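Local coordinates for vacuolar-sorting protein BRO1 (Saccharomyces cerevisiae, PDB 1ZB1) that takes part in sorting cargo proteins into intralumenal vesicles of the multivesicular body and recruits the DOA4 deubiquitinase to endosomes, represented here by its Bro1 domain, at residues A[187-192]-A[220-225]; A[212-217]-A[341-346]. One frame throughout, in Å; residues are numbered along the deposited sequence.

Interaction 1: A[187-192]-A[220-225]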
loop_
_atom_site.group_PDB
_atom_site.type_symbol
_atom_site.label_atom_id
_atom_site.label_comp_id
_atom_site.label_asym_id
_atom_site.label_seq_id
_atom_site.Cartn_x
_atom_site.Cartn_y
_atom_site.Cartn_z
ATOM N N HIS A 187 -3.223 0.077 -3.224
ATOM C CA HIS A 187 -4.543 0.270 -3.811
ATOM C C HIS A 187 -4.979 -1.030 -4.505
ATOM O O HIS A 187 -6.103 -1.511 -4.312
ATOM C CB HIS A 187 -4.508 1.422 -4.822
ATOM C CG HIS A 187 -5.854 1.796 -5.364
ATOM N ND1 HIS A 187 -6.025 2.785 -6.310
ATOM C CD2 HIS A 187 -7.090 1.311 -5.097
ATOM C CE1 HIS A 187 -7.309 2.891 -6.605
ATOM N NE2 HIS A 187 -7.977 2.008 -5.884
ATOM N N ALA A 188 -4.082 -1.601 -5.302
ATOM C CA ALA A 188 -4.386 -2.840 -6.009
ATOM C C ALA A 188 -4.760 -3.963 -5.042
ATOM O O ALA A 188 -5.734 -4.679 -5.273
ATOM C CB ALA A 188 -3.192 -3.269 -6.875
ATOM N N GLU A 189 -3.992 -4.112 -3.962
ATOM C CA GLU A 189 -4.258 -5.165 -2.983
ATOM C C GLU A 189 -5.575 -4.943 -2.247
ATOM O O GLU A 189 -6.297 -5.900 -1.954
ATOM C CB GLU A 189 -3.109 -5.284 -1.975
ATOM C CG GLU A 189 -1.788 -5.737 -2.595
ATOM C CD GLU A 189 -0.702 -5.984 -1.565
ATOM O OE1 GLU A 189 -0.736 -5.339 -0.496
ATOM O OE2 GLU A 189 0.197 -6.814 -1.827
ATOM N N ALA A 190 -5.891 -3.686 -1.941
ATOM C CA ALA A 190 -7.144 -3.384 -1.256
ATOM C C ALA A 190 -8.323 -3.819 -2.142
ATOM O O ALA A 190 -9.251 -4.482 -1.673
ATOM C CB ALA A 190 -7.231 -1.888 -0.947
ATOM N N GLN A 191 -8.273 -3.444 -3.417
ATOM C CA GLN A 191 -9.318 -3.800 -4.387
ATOM C C GLN A 191 -9.406 -5.325 -4.495
ATOM O O GLN A 191 -10.494 -5.901 -4.489
ATOM C CB GLN A 191 -8.987 -3.201 -5.762
ATOM C CG GLN A 191 -9.968 -3.551 -6.904
ATOM C CD GLN A 191 -11.339 -2.908 -6.734
ATOM O OE1 GLN A 191 -11.476 -1.889 -6.063
ATOM N NE2 GLN A 191 -12.360 -3.497 -7.361
ATOM N N GLU A 192 -8.249 -5.972 -4.590
ATOM C CA GLU A 192 -8.197 -7.426 -4.692
ATOM C C GLU A 192 -8.892 -8.098 -3.504
ATOM O O GLU A 192 -9.673 -9.039 -3.684
ATOM C CB GLU A 192 -6.740 -7.889 -4.790
ATOM C CG GLU A 192 -6.548 -9.387 -4.649
ATOM C CD GLU A 192 -5.105 -9.814 -4.857
ATOM O OE1 GLU A 192 -4.188 -9.046 -4.495
ATOM O OE2 GLU A 192 -4.888 -10.930 -5.367
ATOM N N ASN A 220 -6.756 -3.703 -13.853
ATOM C CA ASN A 220 -6.235 -2.390 -14.231
ATOM C C ASN A 220 -5.260 -1.832 -13.188
ATOM O O ASN A 220 -4.249 -1.228 -13.536
ATOM C CB ASN A 220 -7.376 -1.390 -14.457
ATOM C CG ASN A 220 -8.280 -1.776 -15.628
ATOM O OD1 ASN A 220 -7.853 -2.455 -16.566
ATOM N ND2 ASN A 220 -9.529 -1.326 -15.581
ATOM N N LEU A 221 -5.571 -2.030 -11.913
ATOM C CA LEU A 221 -4.707 -1.550 -10.841
ATOM C C LEU A 221 -3.332 -2.231 -10.867
ATOM O O LEU A 221 -2.297 -1.570 -10.743
ATOM C CB LEU A 221 -5.390 -1.774 -9.490
ATOM C CG LEU A 221 -6.173 -0.612 -8.859
ATOM C CD1 LEU A 221 -6.506 0.456 -9.887
ATOM C CD2 LEU A 221 -7.432 -1.160 -8.199
ATOM N N PHE A 222 -3.308 -3.549 -11.018
ATOM C CA PHE A 222 -2.026 -4.243 -11.068
ATOM C C PHE A 222 -1.295 -3.889 -12.367
ATOM O O PHE A 222 -0.071 -3.969 -12.439
ATOM C CB PHE A 222 -2.228 -5.755 -10.922
ATOM C CG PHE A 222 -2.378 -6.198 -9.490
ATOM C CD1 PHE A 222 -1.291 -6.145 -8.615
ATOM C CD2 PHE A 222 -3.609 -6.634 -9.003
ATOM C CE1 PHE A 222 -1.428 -6.518 -7.273
ATOM C CE2 PHE A 222 -3.760 -7.009 -7.666
ATOM C CZ PHE A 222 -2.665 -6.951 -6.797
ATOM N N GLN A 223 -2.054 -3.473 -13.378
ATOM C CA GLN A 223 -1.488 -3.066 -14.665
ATOM C C GLN A 223 -0.577 -1.849 -14.434
ATOM O O GLN A 223 0.448 -1.692 -15.093
ATOM C CB GLN A 223 -2.621 -2.700 -15.633
ATOM C CG GLN A 223 -2.189 -2.271 -17.032
ATOM C CD GLN A 223 -1.496 -3.375 -17.801
ATOM O OE1 GLN A 223 -0.287 -3.576 -17.670
ATOM N NE2 GLN A 223 -2.262 -4.110 -18.600
ATOM N N LYS A 224 -0.961 -0.993 -13.491
ATOM C CA LYS A 224 -0.180 0.201 -13.157
ATOM C C LYS A 224 1.185 -0.169 -12.585
ATOM O O LYS A 224 2.197 0.443 -12.930
ATOM C CB LYS A 224 -0.911 1.061 -12.124
ATOM C CG LYS A 224 -2.146 1.791 -12.613
ATOM C CD LYS A 224 -2.697 2.648 -11.472
ATOM C CE LYS A 224 -3.951 3.418 -11.866
ATOM N NZ LYS A 224 -4.500 4.166 -10.690
ATOM N N CYS A 225 1.199 -1.156 -11.692
ATOM C CA CYS A 225 2.428 -1.623 -11.058
ATOM C C CYS A 225 3.293 -2.322 -12.103
ATOM O O CYS A 225 4.517 -2.164 -12.131
ATOM C CB CYS A 225 2.101 -2.602 -9.922
ATOM S SG CYS A 225 1.022 -1.930 -8.612
HETATM O O HOH W 1 -3.688 2.894 -7.814
#

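Interaction 2: A[212-217]-A[341-346]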
loop_
_atom_site.group_PDB
_atom_site.type_symbol
_atom_site.label_atom_id
_atom_site.label_comp_id
_atom_site.label_asym_id
_atom_site.label_seq_id
_atom_site.Cartn_x
_atom_site.Cartn_y
_atom_site.Cartn_z
ATOM N N SER A 212 -17.499 -9.289 -12.071
ATOM C CA SER A 212 -16.800 -9.009 -13.319
ATOM C C SER A 212 -16.200 -7.600 -13.355
ATOM O O SER A 212 -15.030 -7.420 -13.704
ATOM C CB SER A 212 -17.753 -9.186 -14.502
ATOM O OG SER A 212 -17.110 -8.849 -15.715
ATOM N N LYS A 213 -17.008 -6.605 -12.998
ATOM C CA LYS A 213 -16.560 -5.213 -13.000
ATOM C C LYS A 213 -15.457 -4.964 -11.972
ATOM O O LYS A 213 -14.476 -4.280 -12.263
ATOM C CB LYS A 213 -17.749 -4.282 -12.723
ATOM C CG LYS A 213 -18.932 -4.543 -13.642
ATOM C CD LYS A 213 -20.145 -3.687 -13.305
ATOM C CE LYS A 213 -19.999 -2.276 -13.837
ATOM N NZ LYS A 213 -21.302 -1.556 -13.789
ATOM N N LEU A 214 -15.627 -5.514 -10.773
ATOM C CA LEU A 214 -14.643 -5.353 -9.706
ATOM C C LEU A 214 -13.335 -6.051 -10.064
ATOM O O LEU A 214 -12.252 -5.570 -9.723
ATOM C CB LEU A 214 -15.186 -5.924 -8.393
ATOM C CG LEU A 214 -16.368 -5.168 -7.778
ATOM C CD1 LEU A 214 -16.954 -5.968 -6.637
ATOM C CD2 LEU A 214 -15.902 -3.799 -7.308
ATOM N N SER A 215 -13.447 -7.189 -10.747
ATOM C CA SER A 215 -12.278 -7.947 -11.160
ATOM C C SER A 215 -11.517 -7.173 -12.218
ATOM O O SER A 215 -10.291 -7.162 -12.218
ATOM C CB SER A 215 -12.690 -9.311 -11.720
ATOM O OG SER A 215 -13.136 -10.168 -10.685
ATOM N N ARG A 216 -12.241 -6.517 -13.117
ATOM C CA ARG A 216 -11.584 -5.751 -14.160
ATOM C C ARG A 216 -10.772 -4.630 -13.530
ATOM O O ARG A 216 -9.659 -4.341 -13.964
ATOM C CB ARG A 216 -12.600 -5.159 -15.137
ATOM C CG ARG A 216 -11.937 -4.475 -16.319
ATOM C CD ARG A 216 -11.092 -5.470 -17.111
ATOM N NE ARG A 216 -10.071 -4.823 -17.932
ATOM C CZ ARG A 216 -10.325 -3.959 -18.910
ATOM N NH1 ARG A 216 -11.577 -3.626 -19.202
ATOM N NH2 ARG A 216 -9.322 -3.427 -19.596
ATOM N N ALA A 217 -11.331 -4.006 -12.500
ATOM C CA ALA A 217 -10.635 -2.921 -11.822
ATOM C C ALA A 217 -9.352 -3.440 -11.166
ATOM O O ALA A 217 -8.319 -2.769 -11.201
ATOM C CB ALA A 217 -11.553 -2.274 -10.781
ATOM N N LEU A 341 -14.921 -1.255 -12.012
ATOM C CA LEU A 341 -15.482 -0.584 -10.846
ATOM C C LEU A 341 -14.466 -0.575 -9.696
ATOM O O LEU A 341 -14.206 -1.610 -9.083
ATOM C CB LEU A 341 -16.762 -1.290 -10.390
ATOM C CG LEU A 341 -17.457 -0.679 -9.167
ATOM C CD1 LEU A 341 -17.935 0.718 -9.507
ATOM C CD2 LEU A 341 -18.626 -1.550 -8.731
ATOM N N ASP A 342 -13.898 0.598 -9.425
ATOM C CA ASP A 342 -12.916 0.796 -8.350
ATOM C C ASP A 342 -13.684 1.007 -7.041
ATOM O O ASP A 342 -14.363 2.020 -6.882
ATOM C CB ASP A 342 -12.076 2.040 -8.652
ATOM C CG ASP A 342 -10.855 2.167 -7.752
ATOM O OD1 ASP A 342 -10.868 1.640 -6.620
ATOM O OD2 ASP A 342 -9.882 2.811 -8.185
ATOM N N ALA A 343 -13.567 0.072 -6.102
ATOM C CA ALA A 343 -14.291 0.167 -4.833
ATOM C C ALA A 343 -13.535 0.822 -3.672
ATOM O O ALA A 343 -14.076 0.945 -2.573
ATOM C CB ALA A 343 -14.756 -1.222 -4.408
ATOM N N ILE A 344 -12.298 1.242 -3.908
ATOM C CA ILE A 344 -11.498 1.841 -2.846
ATOM C C ILE A 344 -11.457 3.367 -2.869
ATOM O O ILE A 344 -10.956 3.978 -3.814
ATOM C CB ILE A 344 -10.039 1.282 -2.869
ATOM C CG1 ILE A 344 -10.023 -0.170 -2.381
ATOM C CG2 ILE A 344 -9.135 2.104 -1.954
ATOM C CD1 ILE A 344 -10.816 -1.114 -3.213
ATOM N N LYS A 345 -11.990 3.968 -1.815
ATOM C CA LYS A 345 -12.011 5.419 -1.677
ATOM C C LYS A 345 -11.021 5.783 -0.576
ATOM O O LYS A 345 -11.284 5.553 0.604
ATOM C CB LYS A 345 -13.414 5.897 -1.292
ATOM C CG LYS A 345 -14.499 5.534 -2.299
ATOM C CD LYS A 345 -15.867 6.018 -1.830
ATOM C CE LYS A 345 -16.964 5.657 -2.825
ATOM N NZ LYS A 345 -18.295 6.175 -2.390
ATOM N N SER A 346 -9.885 6.352 -0.959
ATOM C CA SER A 346 -8.867 6.705 0.018
ATOM C C SER A 346 -9.103 8.049 0.693
ATOM O O SER A 346 -9.425 9.043 0.039
ATOM C CB SER A 346 -7.483 6.715 -0.629
ATOM O OG SER A 346 -7.307 7.869 -1.432
#

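Interaction 1: A[187-192]-A[220-225]
Ala188 and Phe222 make a CH-pi contact across two neighbouring helices. The methyl CB of Ala188 sits over the centre of the Phe222 ring, 3.6 Å from the centroid and almost on the ring normal. The first bond of the Phe222 side chain points neither toward nor away from helix 176-198. With CG anti to the carbonyl carbon (chi1 -82°), the ring then turns toward it. A second CH-pi contact joins Leu221 to His187. Here CD2 of Leu221 lies over one face of the imidazole, displaced toward the rim, 4.1 Å from the ring centroid. His187 also stacks on Phe156.

Aliphatic packing fills in between the rings. CB of Leu221 is 3.7 Å from CB of Ala188, and the CA atoms of this pair are only 5.0 Å apart. Leu221 CD2 also presses on Gln191, 3.5 Å from its CB.

The motif is an antiparallel helix hairpin. Helices 176-198 and 208-230 follow each other in the helical Bro1 domain. At this level their axes come within 8.9 Å, at 157° between directions. The small side chain of Ala188 is consistent with this close approach, and Leu221 and Phe222 pack about it.

Polar groups line the border of this buried core. Glu192, extended beyond CG, crosses Phe222 at about a right angle, with OE1 at the ring edge, 3.5 Å from CZ; the carboxylate and ring planes stand 80° apart. Its charge is met by Lys251, in a salt bridge, and Tyr255 bonds its other oxygen. One water links the two helices at the far side of Leu221. It lies 2.8 Å from His187 ND1 and accepts from Lys224 NZ. His187 NE2 is bonded to Asp342.

Interaction 2: A[212-217]-A[341-346]
Leu341 N gives its hydrogen to Lys213 O, on helix 208-230, at 3.1 Å. The N-H...O angle is 153°, but the donor stands above the carbonyl plane, 65° out of it. Lys213 O also accepts from Ala217 N in the usual helical bond. The two donors reach the oxygen from opposite faces of its plane, so the loop bond adds to the helical one.

The apolar contacts centre on Leu214 and Leu341, whose side chains lie side by side and point the same way. CG of Leu214 lies anti to the carbonyl carbon (chi1 -68°), which sets CD2 beside Leu341. CD2 of Leu214 is 3.8 Å from CD2 of Leu341. The same methyl also touches CB of Ala343 at 4.0 Å and packs against the carbonyl oxygen of Leu341. Ala217 CB approaches that oxygen too, at 3.2 Å. CB of Lys213 flanks CB of Leu341 at the outer margin.

Within 341-346 the chain has no regular structure. Asp342 closes an Asx turn there: its OD1 accepts from Ile344 N at 3.1 Å. His187 shares this oxygen, from helix 176-198.

Leu341 and Asp342 run extended along the helix, and Ala343 touches it through CB. One backbone bond ties Leu341 to the helix, aliphatic groups make up the remaining contact, and Leu341 O also takes a weak bond from Gln191 NE2. The Asx turn holds the following bend.

Interactions 1 and 2 share helix 208-230 and have centres about 9 Å apart. Interaction 1 pairs this helix with helix 176-198, and interaction 2 lays the loop between helices 303-322 and 349-371 on it. Gln191 OE1 lies 2.9 Å from Ala343 N, and His187 NE2 lies 3.0 Å from Asp342 OD1, each probably a hydrogen bond. Gln191 NE2 bonds Leu214 O, on the helix common to both contacts. Two residues of interaction 1 thus face the loop of interaction 2, and both helices hold the loop. Both contacts are structural packing within the Bro1 domain, which may bind SNF7.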